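Local coordinates for protein TadZ (Pseudomonas aeruginosa, PDB 4LDA) that probably acts in pilus assembly, its full-length form probably binding and hydrolysing ATP, with this construct covering the CheY-like N-terminal receiver domain, at residues V7-H12 / G50-S55; Q20-S25 / S111-L116; L56-L61 / G86-L91; A66-L71 / M96-R101; V81-G86 / D102-G107. All coordinates share one frame; numbering follows the deposited sequence. Where two conformers were deposited one is given.

Contact 1. Residues V7-H12 / G50-S55; sequences VALTQH and GVLFIS
At the middle of the receiver-domain sheet, the parallel strands carrying Val7 to Leu9 and Val51 to Ser55 lie edge to edge, their axes 12° apart. Four backbone hydrogen bonds join them, the longest, from Val7 N to Val51 O, at 3.2 Å. Val7 O then accepts from Phe53 N, and Phe53 O from Leu9 N at 2.8 Å with an almost straight N-H (178°), before Leu9 O takes Ser55 N. On the face bearing Val7, Leu9, Leu52 and Ile54, methyl groups make the contact: Val7 CG1 reaches Leu52 CD1 at 3.8 Å. Leu9 CD1 lies between two partners, Ile54 CD1 at 3.8 Å and Leu52 CD2 at 4.1 Å. Ala8 and Phe53 point to the other face, under helix 13-22. At the end of strand 51-55, Ser55 OG, turned beside its carbonyl carbon (chi1 -172°), receives a weak bond from Gln11 NE2 (3.1 Å), in the loop after strand 4-9, while its stronger partner is Glu15. This is the C-terminal edge of a CheY-like sheet, where phosphorylated receivers carry the acceptor aspartate at the end of the third strand; here that strand ends in serine.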
# COMPACT_ATOMS: atom_id res chain seq x y z
N VAL A 7 2.37 4.13 4.42
CA VAL A 7 3.38 4.59 3.47
C VAL A 7 2.77 4.44 2.07
O VAL A 7 2.06 3.47 1.83
CB VAL A 7 4.74 3.86 3.64
CG1 VAL A 7 5.74 4.26 2.57
CG2 VAL A 7 5.32 4.17 5.01
N ALA A 8 2.99 5.43 1.20
CA ALA A 8 2.43 5.42 -0.14
C ALA A 8 3.46 5.70 -1.23
O ALA A 8 4.14 6.73 -1.22
CB ALA A 8 1.32 6.44 -0.25
N LEU A 9 3.54 4.77 -2.20
CA LEU A 9 4.32 4.87 -3.42
C LEU A 9 3.32 5.16 -4.51
O LEU A 9 2.65 4.24 -5.00
CB LEU A 9 5.14 3.59 -3.70
CG LEU A 9 6.16 3.19 -2.68
CD1 LEU A 9 6.57 1.75 -2.90
CD2 LEU A 9 7.36 4.12 -2.76
N THR A 10 3.08 6.44 -4.78
CA THR A 10 2.09 6.90 -5.74
C THR A 10 2.78 7.27 -7.03
O THR A 10 3.96 7.63 -7.01
CB THR A 10 1.31 8.08 -5.15
OG1 THR A 10 2.23 9.10 -4.73
CG2 THR A 10 0.43 7.67 -3.97
N GLN A 11 2.05 7.18 -8.17
CA GLN A 11 2.70 7.55 -9.42
C GLN A 11 2.18 8.95 -9.90
O GLN A 11 2.72 9.48 -10.87
CB GLN A 11 2.61 6.48 -10.52
CG GLN A 11 1.27 5.89 -10.86
CD GLN A 11 1.46 4.62 -11.69
OE1 GLN A 11 2.51 4.37 -12.30
NE2 GLN A 11 0.41 3.80 -11.74
N HIS A 12 1.26 9.59 -9.14
CA HIS A 12 0.85 10.98 -9.38
C HIS A 12 0.25 11.57 -8.06
O HIS A 12 -0.24 10.81 -7.21
CB HIS A 12 -0.10 11.14 -10.58
CG HIS A 12 -1.47 10.60 -10.40
ND1 HIS A 12 -2.49 11.41 -9.95
CD2 HIS A 12 -1.96 9.38 -10.70
CE1 HIS A 12 -3.57 10.64 -9.94
NE2 HIS A 12 -3.30 9.41 -10.40
N GLY A 50 2.36 -0.46 9.13
CA GLY A 50 1.94 -1.85 8.89
C GLY A 50 1.26 -2.04 7.54
O GLY A 50 1.00 -3.18 7.12
N VAL A 51 0.94 -0.91 6.86
CA VAL A 51 0.29 -0.89 5.55
C VAL A 51 1.11 -0.02 4.60
O VAL A 51 1.48 1.11 4.96
CB VAL A 51 -1.19 -0.43 5.61
CG1 VAL A 51 -1.83 -0.41 4.20
CG2 VAL A 51 -1.99 -1.29 6.58
N LEU A 52 1.37 -0.55 3.38
CA LEU A 52 2.05 0.16 2.31
C LEU A 52 1.17 0.14 1.07
O LEU A 52 0.75 -0.93 0.62
CB LEU A 52 3.45 -0.42 2.02
CG LEU A 52 4.23 0.28 0.91
CD1 LEU A 52 5.61 0.61 1.37
CD2 LEU A 52 4.31 -0.56 -0.35
N PHE A 53 0.89 1.33 0.52
CA PHE A 53 0.15 1.49 -0.72
C PHE A 53 1.14 1.64 -1.88
O PHE A 53 2.10 2.40 -1.76
CB PHE A 53 -0.81 2.69 -0.64
CG PHE A 53 -1.89 2.51 0.39
CD1 PHE A 53 -3.06 1.83 0.07
CD2 PHE A 53 -1.76 3.04 1.67
CE1 PHE A 53 -4.07 1.66 1.02
CE2 PHE A 53 -2.76 2.87 2.62
CZ PHE A 53 -3.91 2.20 2.29
N ILE A 54 0.96 0.88 -2.96
CA ILE A 54 1.85 0.97 -4.12
C ILE A 54 0.98 1.08 -5.38
O ILE A 54 0.10 0.26 -5.62
CB ILE A 54 2.89 -0.17 -4.20
CG1 ILE A 54 3.96 0.12 -5.31
CG2 ILE A 54 2.23 -1.57 -4.29
CD1 ILE A 54 5.14 -0.82 -5.36
N SER A 55 1.20 2.14 -6.15
CA SER A 55 0.48 2.41 -7.39
C SER A 55 1.16 1.62 -8.52
O SER A 55 2.37 1.76 -8.76
CB SER A 55 0.43 3.91 -7.66
OG SER A 55 -0.43 4.16 -8.76

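Contact 2. Residues Q20-S25 / S111-L116; sequences QNSLAS and SELTGL. With SO4 (sulfate ion), chain J.
Ser22 and Leu23, at the end of helix 13-22, pack against Leu113 and Thr114 of helix 110-121, the first and last helices of the CheY-like fold, which cover the same face of the central sheet. Most of the contact is apolar. Leu113 reaches across with its CD2 methyl, which, with chi1 at -94°, lies 3.6 Å from Ser22 CB. Leu23 leaves the helical path just after Ser22 and sends CD2 back to the other helix, where it rests 4.0 Å from Leu113 CB. Leu113 is also backed by Trp18 and Leu19 of helix 13-22 and by Ile104 of the sheet, and Leu23 touches Ile117 one turn further on.

Carbon against oxygen makes up a second group. Leu23 CD2 comes close to the backbone of the opposing leucine, 3.8 Å from Leu113 O. The methyl CG2 of Thr114 sits 3.4 Å from Ser22 O at the end of the helix, and it comes to 4.0 Å from Ser25 OG. The hydroxyl of Ser22 bonds back to Trp18 O. At the exposed start of helix 110-121 a sulfate, probably from the crystallisation liquor, binds outside the interface, with Ser111 OG donating to its O4 at 2.8 Å.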
# COMPACT_ATOMS: atom_id res chain seq x y z
N GLN A 20 -4.63 10.34 1.64
CA GLN A 20 -4.53 11.19 2.83
C GLN A 20 -5.89 11.65 3.33
O GLN A 20 -6.13 11.62 4.54
CB GLN A 20 -3.64 12.41 2.57
CG GLN A 20 -2.16 12.07 2.61
CD GLN A 20 -1.21 13.17 2.21
OE1 GLN A 20 -1.55 14.11 1.49
NE2 GLN A 20 0.07 12.99 2.54
N ASN A 21 -6.77 12.09 2.41
CA ASN A 21 -8.10 12.60 2.74
C ASN A 21 -9.02 11.50 3.19
O ASN A 21 -9.74 11.69 4.16
CB ASN A 21 -8.71 13.34 1.54
CG ASN A 21 -8.05 14.66 1.20
OD1 ASN A 21 -7.38 15.30 2.03
ND2 ASN A 21 -8.24 15.13 -0.02
N SER A 22 -9.00 10.34 2.51
CA SER A 22 -9.84 9.19 2.83
C SER A 22 -9.47 8.57 4.17
O SER A 22 -10.37 8.16 4.91
CB SER A 22 -9.75 8.13 1.74
OG SER A 22 -10.09 8.64 0.47
N LEU A 23 -8.15 8.51 4.48
CA LEU A 23 -7.67 7.82 5.68
C LEU A 23 -7.35 8.75 6.84
O LEU A 23 -6.81 8.27 7.84
CB LEU A 23 -6.41 7.01 5.32
CG LEU A 23 -6.64 5.81 4.37
CD1 LEU A 23 -5.32 5.19 3.93
CD2 LEU A 23 -7.51 4.81 5.00
N ALA A 24 -7.75 10.02 6.76
CA ALA A 24 -7.48 11.04 7.76
C ALA A 24 -7.93 10.63 9.19
O ALA A 24 -7.22 10.92 10.17
CB ALA A 24 -8.16 12.34 7.35
N SER A 25 -9.07 9.98 9.32
CA SER A 25 -9.63 9.47 10.59
C SER A 25 -8.83 8.26 11.15
O SER A 25 -8.78 8.08 12.35
CB SER A 25 -11.09 9.07 10.41
OG SER A 25 -11.25 8.14 9.34
N SER A 111 -15.00 5.34 2.22
CA SER A 111 -15.51 4.28 3.09
C SER A 111 -14.91 2.91 2.71
O SER A 111 -14.79 2.04 3.58
CB SER A 111 -17.04 4.22 3.05
OG SER A 111 -17.53 4.00 1.74
N GLU A 112 -14.49 2.74 1.44
CA GLU A 112 -13.87 1.51 0.97
C GLU A 112 -12.46 1.40 1.51
O GLU A 112 -12.02 0.29 1.83
CB GLU A 112 -13.85 1.45 -0.56
CG GLU A 112 -15.22 1.29 -1.21
CD GLU A 112 -15.20 1.19 -2.72
OE1 GLU A 112 -14.37 0.42 -3.25
OE2 GLU A 112 -16.05 1.84 -3.37
N LEU A 113 -11.77 2.54 1.66
CA LEU A 113 -10.40 2.61 2.19
C LEU A 113 -10.39 2.43 3.69
O LEU A 113 -9.56 1.70 4.18
CB LEU A 113 -9.72 3.94 1.80
CG LEU A 113 -8.87 3.91 0.51
CD1 LEU A 113 -9.70 3.58 -0.70
CD2 LEU A 113 -8.24 5.21 0.28
N THR A 114 -11.30 3.10 4.43
CA THR A 114 -11.40 2.98 5.90
C THR A 114 -11.85 1.57 6.27
O THR A 114 -11.41 1.04 7.28
CB THR A 114 -12.33 4.03 6.51
OG1 THR A 114 -13.60 3.94 5.87
CG2 THR A 114 -11.79 5.42 6.39
N GLY A 115 -12.71 0.97 5.43
CA GLY A 115 -13.19 -0.39 5.59
C GLY A 115 -12.07 -1.40 5.47
O GLY A 115 -11.97 -2.32 6.30
N LEU A 116 -11.22 -1.22 4.45
CA LEU A 116 -10.05 -2.06 4.20
C LEU A 116 -9.05 -1.99 5.37
O LEU A 116 -8.53 -3.03 5.77
CB LEU A 116 -9.38 -1.59 2.90
CG LEU A 116 -7.97 -2.12 2.56
CD1 LEU A 116 -7.96 -3.62 2.39
CD2 LEU A 116 -7.46 -1.49 1.33
S SO4 J . -18.01 7.79 1.25
O1 SO4 J . -18.94 8.81 0.75
O2 SO4 J . -16.73 7.93 0.53
O3 SO4 J . -17.76 7.96 2.69
O4 SO4 J . -18.60 6.47 1.00

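Contact 3. Residues L56-L61 / G86-L91; sequences LGKSNL and GLDNQL. With SO4 (sulfate ion), chain I.
Leu91 lays its CD1 methyl on the tip of Leu61, with CD1 of each 3.5 Å apart. Its CG is trans to N (chi1 -178°), which swings the branch from the first turn of helix 89-98 over to the loop. There CD1 also meets Leu56 CB at 4.2 Å, and the second methyl, CD2, lies 3.9 Å from Leu56 O. Leu91 thus packs between the residue after strand 51-55 and the start of helix 61-74.

Outside this apolar patch a salt bridge ties the two loops together. The Lys58 chain bends near its end to bring NZ to Asp88 OD2 at 2.8 Å, using the syn lone pair of that oxygen. Asp88 is the N-cap of helix 89-98: its other oxygen, OD1, takes Leu91 N at 3.1 Å from above the carboxylate plane (70° out of it). One carboxylate therefore both caps a helix and anchors a lysine. The lysine's own loop is folded by Asn60, whose OD1 accepts from Gly57 N at 2.8 Å. Against this turn lies a sulfate, probably from the crystallisation liquor, held by Lys58 N through O4 (2.8 Å) and by Ser59 OG through O3. These loops meet at the C-terminal edge of the CheY-like sheet, the edge that bears the phosphorylation site in receivers.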
# COMPACT_ATOMS: atom_id res chain seq x y z
N LEU A 56 0.37 0.76 -9.18
CA LEU A 56 0.80 -0.11 -10.26
C LEU A 56 0.08 0.18 -11.58
O LEU A 56 -1.14 0.40 -11.62
CB LEU A 56 0.56 -1.58 -9.89
CG LEU A 56 1.33 -2.15 -8.71
CD1 LEU A 56 0.94 -3.58 -8.46
CD2 LEU A 56 2.82 -2.07 -8.94
N GLY A 57 0.84 0.10 -12.66
CA GLY A 57 0.39 0.27 -14.03
C GLY A 57 1.22 -0.60 -14.95
O GLY A 57 2.20 -1.19 -14.48
N LYS A 58 0.87 -0.69 -16.25
CA LYS A 58 1.60 -1.53 -17.20
C LYS A 58 3.05 -1.08 -17.39
O LYS A 58 3.93 -1.94 -17.52
CB LYS A 58 0.90 -1.63 -18.57
CG LYS A 58 -0.33 -2.57 -18.51
CD LYS A 58 -0.75 -3.24 -19.84
CE LYS A 58 -0.82 -4.78 -19.80
NZ LYS A 58 -1.79 -5.33 -18.80
N SER A 59 3.32 0.24 -17.32
CA SER A 59 4.65 0.80 -17.50
C SER A 59 5.61 0.53 -16.32
O SER A 59 6.81 0.36 -16.57
CB SER A 59 4.56 2.31 -17.71
OG SER A 59 3.99 2.97 -16.59
N ASN A 60 5.12 0.51 -15.06
CA ASN A 60 6.01 0.32 -13.90
C ASN A 60 5.88 -1.08 -13.24
O ASN A 60 6.62 -1.35 -12.28
CB ASN A 60 5.72 1.40 -12.84
CG ASN A 60 4.42 1.29 -12.07
OD1 ASN A 60 3.57 0.43 -12.30
ND2 ASN A 60 4.26 2.16 -11.07
N LEU A 61 4.98 -1.94 -13.74
CA LEU A 61 4.67 -3.25 -13.17
C LEU A 61 5.89 -4.15 -12.93
O LEU A 61 5.92 -4.82 -11.90
CB LEU A 61 3.69 -4.01 -14.07
CG LEU A 61 3.01 -5.26 -13.48
CD1 LEU A 61 2.29 -4.95 -12.18
CD2 LEU A 61 2.04 -5.84 -14.47
N GLY A 86 -8.74 -1.58 -12.11
CA GLY A 86 -9.58 -2.71 -11.74
C GLY A 86 -10.17 -3.48 -12.91
O GLY A 86 -10.75 -4.56 -12.72
N LEU A 87 -10.06 -2.92 -14.12
CA LEU A 87 -10.53 -3.56 -15.35
C LEU A 87 -9.45 -4.51 -15.96
O LEU A 87 -9.75 -5.30 -16.85
CB LEU A 87 -10.93 -2.50 -16.39
CG LEU A 87 -12.11 -1.59 -16.07
CD1 LEU A 87 -12.12 -0.39 -17.04
CD2 LEU A 87 -13.41 -2.34 -16.18
N ASP A 88 -8.20 -4.43 -15.46
CA ASP A 88 -7.07 -5.22 -15.94
C ASP A 88 -6.86 -6.41 -14.99
O ASP A 88 -6.29 -6.26 -13.91
CB ASP A 88 -5.81 -4.32 -16.03
CG ASP A 88 -4.60 -4.88 -16.76
OD1 ASP A 88 -4.51 -6.12 -16.92
OD2 ASP A 88 -3.70 -4.08 -17.11
N ASN A 89 -7.38 -7.58 -15.40
CA ASN A 89 -7.31 -8.83 -14.63
C ASN A 89 -5.88 -9.30 -14.47
O ASN A 89 -5.51 -9.74 -13.38
CB ASN A 89 -8.12 -9.94 -15.28
CG ASN A 89 -9.60 -9.79 -15.13
OD1 ASN A 89 -10.10 -9.08 -14.24
ND2 ASN A 89 -10.33 -10.48 -15.98
N GLN A 90 -5.07 -9.20 -15.55
CA GLN A 90 -3.67 -9.60 -15.53
C GLN A 90 -2.87 -8.74 -14.56
O GLN A 90 -1.97 -9.27 -13.92
CB GLN A 90 -3.04 -9.57 -16.93
CG GLN A 90 -3.52 -10.71 -17.82
CD GLN A 90 -3.31 -12.09 -17.21
OE1 GLN A 90 -4.27 -12.83 -16.99
NE2 GLN A 90 -2.07 -12.42 -16.85
N LEU A 91 -3.22 -7.43 -14.41
CA LEU A 91 -2.58 -6.50 -13.47
C LEU A 91 -2.88 -6.90 -12.05
O LEU A 91 -1.94 -7.03 -11.27
CB LEU A 91 -3.03 -5.06 -13.73
CG LEU A 91 -2.42 -3.92 -12.88
CD1 LEU A 91 -0.92 -3.80 -13.09
CD2 LEU A 91 -3.06 -2.62 -13.24
S SO4 I . -0.22 2.54 -17.35
O1 SO4 I . -1.21 3.62 -17.33
O2 SO4 I . 0.39 2.44 -18.67
O3 SO4 I . 0.83 2.79 -16.34
O4 SO4 I . -0.92 1.28 -17.05

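Contact 4. Residues A66-L71 / M96-R101; sequences ALVEGL and MRAGAR
Helix 61-74 and the end of helix 89-98 approach unusually closely, with the CA atoms of Glu69 and Ala98 5.1 Å apart; at that point Ala98 O lies against Glu69 CA and CG and Val68 CG1. Helix 89-98 ends here in a Schellman motif. Gly99, with a positive phi of 129°, is its C-prime residue, Gly99 N bonding weakly back to Met96 O and Ala100 N to Ala95 O. Just before that turn, Ala98 O lies against helix 61-74. Glu69 meets it twice, with a CA-H...O contact of 3.5 Å from Glu69 CA and with its side-chain CG, also 3.5 Å from Ala98 O. Glu69 CG lies over the helix end, and the chain runs on extended. Val68 comes from the sheet side. With its CG1 pointing opposite the backbone N (chi1 175°), this methyl lies 3.6 Å from Ala98 O and 3.9 Å from Ala100 N.

The contact joins two helices that follow each other round the same face of the CheY-like sheet. Val68 also packs on Ile54 of strand 51-55, so the helix pair and the sheet meet at this side chain. With alanine and glycine at the helix end, little bulk separates the two helices. Their direct side-chain meeting is small, Val68 CG1 resting 3.9 Å from Ala98 CB.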
# COMPACT_ATOMS: atom_id res chain seq x y z
N ALA A 66 8.76 -6.29 -8.55
CA ALA A 66 10.01 -6.78 -7.96
C ALA A 66 10.23 -6.17 -6.57
O ALA A 66 10.71 -6.86 -5.67
CB ALA A 66 11.18 -6.45 -8.86
N LEU A 67 9.84 -4.89 -6.40
CA LEU A 67 9.93 -4.16 -5.14
C LEU A 67 8.97 -4.76 -4.11
O LEU A 67 9.39 -5.00 -2.98
CB LEU A 67 9.63 -2.66 -5.37
CG LEU A 67 9.64 -1.74 -4.15
CD1 LEU A 67 10.97 -1.78 -3.48
CD2 LEU A 67 9.34 -0.33 -4.55
N VAL A 68 7.70 -5.05 -4.51
CA VAL A 68 6.70 -5.68 -3.65
C VAL A 68 7.26 -7.03 -3.16
O VAL A 68 7.19 -7.29 -1.95
CB VAL A 68 5.31 -5.84 -4.34
CG1 VAL A 68 4.33 -6.61 -3.46
CG2 VAL A 68 4.73 -4.49 -4.72
N GLU A 69 7.86 -7.83 -4.08
CA GLU A 69 8.47 -9.13 -3.79
C GLU A 69 9.57 -8.99 -2.71
O GLU A 69 9.59 -9.79 -1.77
CB GLU A 69 9.05 -9.76 -5.07
CG GLU A 69 8.00 -10.28 -6.04
CD GLU A 69 8.47 -10.76 -7.41
OE1 GLU A 69 9.69 -10.91 -7.61
OE2 GLU A 69 7.59 -11.00 -8.27
N GLY A 70 10.42 -7.97 -2.84
CA GLY A 70 11.49 -7.65 -1.90
C GLY A 70 11.01 -7.21 -0.53
O GLY A 70 11.57 -7.64 0.49
N LEU A 71 9.97 -6.35 -0.51
CA LEU A 71 9.32 -5.85 0.72
C LEU A 71 8.69 -6.98 1.53
O LEU A 71 8.91 -7.06 2.73
CB LEU A 71 8.23 -4.81 0.40
CG LEU A 71 8.68 -3.43 0.01
CD1 LEU A 71 7.56 -2.69 -0.68
CD2 LEU A 71 9.18 -2.67 1.22
N MSE A 96 -1.13 -9.56 -6.97
CA MSE A 96 -1.39 -10.63 -6.00
C MSE A 96 -0.22 -11.61 -5.95
O MSE A 96 0.21 -11.99 -4.86
CB MSE A 96 -2.70 -11.38 -6.29
CG MSE A 96 -3.95 -10.45 -6.36
SE MSE A 96 -4.42 -9.27 -4.83
CE MSE A 96 -5.17 -10.65 -3.63
N ARG A 97 0.33 -12.00 -7.13
CA ARG A 97 1.47 -12.90 -7.22
C ARG A 97 2.73 -12.27 -6.61
O ARG A 97 3.50 -12.99 -5.97
CB ARG A 97 1.76 -13.29 -8.68
CG ARG A 97 0.77 -14.28 -9.30
CD ARG A 97 1.22 -14.73 -10.72
NE ARG A 97 0.40 -14.22 -11.84
CZ ARG A 97 0.77 -13.25 -12.69
NH1 ARG A 97 1.97 -12.69 -12.59
NH2 ARG A 97 -0.06 -12.86 -13.66
N ALA A 98 2.94 -10.94 -6.79
CA ALA A 98 4.07 -10.17 -6.24
C ALA A 98 4.04 -10.18 -4.70
O ALA A 98 5.10 -10.12 -4.08
CB ALA A 98 4.05 -8.75 -6.75
N GLY A 99 2.85 -10.26 -4.10
CA GLY A 99 2.66 -10.30 -2.65
C GLY A 99 1.66 -9.31 -2.08
O GLY A 99 1.49 -9.27 -0.86
N ALA A 100 0.99 -8.52 -2.95
CA ALA A 100 -0.02 -7.56 -2.51
C ALA A 100 -1.25 -8.29 -1.96
O ALA A 100 -1.76 -9.20 -2.59
CB ALA A 100 -0.41 -6.62 -3.63
N ARG A 101 -1.65 -7.93 -0.74
CA ARG A 101 -2.76 -8.52 0.02
C ARG A 101 -4.11 -8.09 -0.59
O ARG A 101 -5.05 -8.90 -0.58
CB ARG A 101 -2.63 -8.06 1.50
CG ARG A 101 -3.31 -8.96 2.54
CD ARG A 101 -2.66 -8.81 3.92
NE ARG A 101 -1.30 -9.38 3.97
CZ ARG A 101 -0.51 -9.40 5.04
NH1 ARG A 101 -0.91 -8.86 6.19
NH2 ARG A 101 0.70 -9.95 4.97

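Contact 5. Residues V81-G86 / D102-G107; sequences VAIGDG and DFITYG
CG of Phe103 stands anti to its backbone N (chi1 -164°), which tips the ring back across strand 79-83, whereas CG1 of Ile104 sits between its own N and carbonyl carbon (chi1 53°), close against Val81 and Ile83 on the other face. The ring spans Ala82 and Gly84. Its CD2 touches Ala82 CB at 3.6 Å, the Ala82 carbonyl oxygen lies over one ring face, and CZ comes to Gly84 CA at 3.5 Å. Because Gly84 has no side chain, CZ and CE1 can lie directly against its backbone. Leu91, Val92 and Ala95 of helix 89-98 cover the ring from outside. On the opposite face Ile104 CG1 touches both Val81 CG1 and Ile83 CG1, each at 3.9 Å; the two isoleucines lie side by side, and Phe53 supports them from the next strand.

Three backbone hydrogen bonds fix this parallel pair, in which Ala82 is paired with Phe103. Ala82 N gives to Asp102 O, Ala82 O takes Ile104 N at 2.9 Å, and Gly84 N reaches Ile104 O at 3.0 Å. Thr105 then prolongs the pairing with its side chain, OG1 donating to Gly84 O at 3.0 Å nearly along the carbonyl axis (163°). Further out, Tyr106 CB rests on Ile83 CG2, and its ring meets His12 and Trp18 edge-to-face. Strand 79-83, helix 89-98 and strand 102-104 together make the last beta-alpha-beta unit of the CheY-like fold, with strand 102-104 at the sheet edge.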
# COMPACT_ATOMS: atom_id res chain seq x y z
N VAL A 81 -0.99 -3.00 -0.26
CA VAL A 81 -2.23 -2.74 -0.99
C VAL A 81 -1.87 -2.07 -2.32
O VAL A 81 -1.30 -0.98 -2.32
CB VAL A 81 -3.25 -1.88 -0.17
CG1 VAL A 81 -4.53 -1.66 -0.97
CG2 VAL A 81 -3.56 -2.53 1.18
N ALA A 82 -2.20 -2.72 -3.44
CA ALA A 82 -1.93 -2.17 -4.77
C ALA A 82 -3.04 -1.22 -5.20
O ALA A 82 -4.19 -1.40 -4.83
CB ALA A 82 -1.77 -3.29 -5.78
N ILE A 83 -2.67 -0.18 -5.95
CA ILE A 83 -3.58 0.83 -6.49
C ILE A 83 -3.42 0.78 -8.02
O ILE A 83 -2.31 0.92 -8.52
CB ILE A 83 -3.32 2.25 -5.90
CG1 ILE A 83 -3.43 2.30 -4.38
CG2 ILE A 83 -4.21 3.33 -6.55
CD1 ILE A 83 -2.71 3.55 -3.76
N GLY A 84 -4.48 0.42 -8.73
CA GLY A 84 -4.40 0.33 -10.17
C GLY A 84 -5.74 0.10 -10.82
O GLY A 84 -6.77 0.09 -10.15
N ASP A 85 -5.69 -0.11 -12.14
CA ASP A 85 -6.84 -0.35 -13.01
C ASP A 85 -7.53 -1.69 -12.66
O ASP A 85 -7.00 -2.76 -12.92
CB ASP A 85 -6.35 -0.33 -14.47
CG ASP A 85 -7.43 -0.43 -15.54
OD1 ASP A 85 -8.63 -0.25 -15.20
OD2 ASP A 85 -7.07 -0.66 -16.73
N GLY A 86 -8.74 -1.58 -12.11
CA GLY A 86 -9.58 -2.71 -11.74
C GLY A 86 -10.17 -3.48 -12.91
O GLY A 86 -10.75 -4.56 -12.72
N ASP A 102 -4.21 -6.83 -1.06
CA ASP A 102 -5.43 -6.26 -1.62
C ASP A 102 -5.12 -5.34 -2.82
O ASP A 102 -3.96 -4.97 -3.03
CB ASP A 102 -6.20 -5.49 -0.52
CG ASP A 102 -6.53 -6.33 0.71
OD1 ASP A 102 -5.66 -6.45 1.61
OD2 ASP A 102 -7.66 -6.86 0.79
N PHE A 103 -6.16 -5.00 -3.63
CA PHE A 103 -6.08 -4.14 -4.81
C PHE A 103 -7.28 -3.18 -4.84
O PHE A 103 -8.43 -3.63 -4.81
CB PHE A 103 -6.08 -5.02 -6.08
CG PHE A 103 -5.62 -4.33 -7.34
CD1 PHE A 103 -6.47 -3.46 -8.02
CD2 PHE A 103 -4.38 -4.61 -7.90
CE1 PHE A 103 -6.07 -2.87 -9.21
CE2 PHE A 103 -3.96 -3.99 -9.07
CZ PHE A 103 -4.81 -3.13 -9.72
N ILE A 104 -7.01 -1.87 -4.88
CA ILE A 104 -8.04 -0.84 -4.91
C ILE A 104 -7.82 0.03 -6.15
O ILE A 104 -6.71 0.08 -6.68
CB ILE A 104 -8.09 0.01 -3.60
CG1 ILE A 104 -6.71 0.60 -3.24
CG2 ILE A 104 -8.66 -0.85 -2.44
CD1 ILE A 104 -6.65 1.58 -2.07
N THR A 105 -8.88 0.65 -6.64
CA THR A 105 -8.78 1.53 -7.79
C THR A 105 -8.83 2.97 -7.27
O THR A 105 -9.64 3.31 -6.40
CB THR A 105 -9.85 1.24 -8.87
OG1 THR A 105 -9.68 -0.10 -9.30
CG2 THR A 105 -9.75 2.16 -10.09
N TYR A 106 -7.92 3.79 -7.80
CA TYR A 106 -7.83 5.21 -7.50
C TYR A 106 -9.16 5.89 -7.77
O TYR A 106 -9.73 5.72 -8.84
CB TYR A 106 -6.71 5.85 -8.32
CG TYR A 106 -6.75 7.35 -8.35
CD1 TYR A 106 -6.59 8.09 -7.18
CD2 TYR A 106 -6.87 8.04 -9.54
CE1 TYR A 106 -6.63 9.48 -7.19
CE2 TYR A 106 -6.90 9.43 -9.57
CZ TYR A 106 -6.76 10.14 -8.40
OH TYR A 106 -6.78 11.51 -8.41
N GLY A 107 -9.67 6.60 -6.78
CA GLY A 107 -10.95 7.28 -6.89
C GLY A 107 -12.09 6.52 -6.25
O GLY A 107 -13.26 6.90 -6.40

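In the fold
Contacts 1 and 5 are strand pairings in one parallel sheet, joined through strands 51-55 and 79-83. Contact 1 is the buried centre; contact 5, at the sheet edge, is partly exposed and gains a threonine-to-backbone bond. Contacts 2 and 4 are helix packings on opposite faces, made of methyl groups and carbonyl oxygens rather than hydrogen bonds. Contact 3 differs again: it is the one with a salt bridge, between loops at the rim. It shares Gly86 with contact 5 and helix 89-98 with contact 4, and Asn60 links it to Ser55 of contact 1. Leu113 and Leu116 of contact 2 pack on residues of contact 5, tying the last helix to the sheet.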